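Local coordinates for protein probable enoyl-CoA hydratase/isomerase (Mycobacterium abscessus, PDB 3SWX) that probably acts on the acyl chains of coenzyme A thioesters as an enoyl-CoA hydratase or isomerase of the crotonase family, at residues Val19-Leu24 and Thr196-Ala201. Numbering follows the deposited sequence.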
# COMPACT_ATOMS: atom_id res chain seq x y z
N VAL B 19 -5.28 -4.10 -29.59
CA VAL B 19 -5.96 -3.48 -28.47
C VAL B 19 -7.47 -3.48 -28.68
O VAL B 19 -7.94 -3.03 -29.71
CB VAL B 19 -5.47 -2.03 -28.26
CG1 VAL B 19 -6.30 -1.34 -27.16
CG2 VAL B 19 -4.00 -2.02 -27.91
N LEU B 20 -8.21 -3.98 -27.69
CA LEU B 20 -9.67 -3.90 -27.68
C LEU B 20 -10.13 -2.63 -26.98
O LEU B 20 -9.61 -2.28 -25.91
CB LEU B 20 -10.27 -5.09 -26.93
CG LEU B 20 -11.77 -5.33 -27.11
CD1 LEU B 20 -12.06 -5.76 -28.53
CD2 LEU B 20 -12.22 -6.44 -26.14
N VAL B 21 -11.07 -1.93 -27.60
CA VAL B 21 -11.60 -0.68 -27.04
C VAL B 21 -13.11 -0.85 -26.82
O VAL B 21 -13.87 -0.99 -27.77
CB VAL B 21 -11.29 0.54 -27.97
CG1 VAL B 21 -11.76 1.85 -27.35
CG2 VAL B 21 -9.79 0.64 -28.27
N ILE B 22 -13.52 -0.84 -25.56
CA ILE B 22 -14.91 -1.07 -25.19
C ILE B 22 -15.45 0.19 -24.59
O ILE B 22 -14.87 0.72 -23.62
CB ILE B 22 -15.04 -2.17 -24.11
CG1 ILE B 22 -14.41 -3.48 -24.59
CG2 ILE B 22 -16.52 -2.35 -23.70
CD1 ILE B 22 -14.13 -4.48 -23.42
N GLY B 23 -16.56 0.67 -25.16
CA GLY B 23 -17.21 1.87 -24.67
C GLY B 23 -18.56 1.55 -24.05
O GLY B 23 -19.41 0.94 -24.70
N LEU B 24 -18.74 1.90 -22.78
CA LEU B 24 -20.07 1.85 -22.19
C LEU B 24 -20.94 2.77 -23.03
O LEU B 24 -20.57 3.93 -23.28
CB LEU B 24 -20.07 2.27 -20.72
CG LEU B 24 -19.11 1.56 -19.75
CD1 LEU B 24 -19.27 2.14 -18.34
CD2 LEU B 24 -19.30 0.01 -19.75
N THR B 196 -5.17 8.59 -24.42
CA THR B 196 -4.00 8.35 -23.59
C THR B 196 -3.98 6.89 -23.17
O THR B 196 -2.92 6.25 -23.25
CB THR B 196 -3.92 9.31 -22.38
OG1 THR B 196 -3.88 10.66 -22.85
CG2 THR B 196 -2.67 9.05 -21.51
N ALA B 197 -5.14 6.36 -22.80
CA ALA B 197 -5.22 4.96 -22.39
C ALA B 197 -4.88 3.99 -23.55
O ALA B 197 -4.19 3.00 -23.33
CB ALA B 197 -6.61 4.64 -21.80
N ILE B 198 -5.33 4.29 -24.77
CA ILE B 198 -5.01 3.44 -25.94
C ILE B 198 -3.51 3.53 -26.27
O ILE B 198 -2.89 2.53 -26.59
CB ILE B 198 -5.85 3.83 -27.18
CG1 ILE B 198 -7.33 3.50 -26.97
CG2 ILE B 198 -5.34 3.14 -28.49
CD1 ILE B 198 -8.26 4.27 -27.92
N ALA B 199 -2.91 4.72 -26.17
CA ALA B 199 -1.48 4.80 -26.44
C ALA B 199 -0.72 3.87 -25.48
O ALA B 199 0.20 3.13 -25.89
CB ALA B 199 -0.96 6.26 -26.36
N ILE B 200 -1.11 3.87 -24.20
CA ILE B 200 -0.44 3.03 -23.21
C ILE B 200 -0.69 1.55 -23.48
O ILE B 200 0.20 0.72 -23.32
CB ILE B 200 -0.85 3.38 -21.75
CG1 ILE B 200 -0.42 4.82 -21.40
CG2 ILE B 200 -0.18 2.40 -20.77
CD1 ILE B 200 -1.18 5.44 -20.21
N ALA B 201 -1.93 1.23 -23.84
CA ALA B 201 -2.32 -0.11 -24.26
C ALA B 201 -1.46 -0.59 -25.44
O ALA B 201 -1.03 -1.73 -25.46
CB ALA B 201 -3.82 -0.11 -24.66
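Val19 straddles the methyl of Ala201, and this small fit is the tight end of a contact that illustrates how a helix settles on a sheet through alternate residues of one strand. Both branches of the valine take part: Val19 CG1 stands 3.7 Å from Ala201 CB, and Val19 CG2 lies 3.8 Å from both Ala201 CB and Ala201 C, so the fork also brushes the helix backbone. With only a methyl on the helix side, Val19 CA and Ala201 CA stand 6.5 Å apart, the nearest pair of alpha carbons across the two segments.

Two residues along the strand and one helical turn back, the packing slackens. Val21 offers a single branch: with CG1 anti to the backbone N (chi1 -176°), CG2 falls anti to the carbonyl carbon and is the one turned to the helix. Val21 CG2 lies 4.0 Å from both CG1 and CD1 of Ile198, and the two side chains cross at about a right angle. The extended arm of Ile198 (chi2 160°) brings its end nearer the strand than its root. Ile198 is partly exposed, whereas Val19, Val21 and Ala201 are buried; no hydrogen bond joins the segments, and apolar contact alone links them.

The strand's other face, with Leu20 and Ile22, packs on helix 35-50. Helix 193-205 packs on the opposite face of the crotonase core sheet: Ala201 also touches Val58 of strand 56-61, Ile198 reaches Asp16 of strand 11-16, and Ile200 packs on Ile126 and Ile128 of strand 126-130 and on Thr169 of a neighbouring subunit.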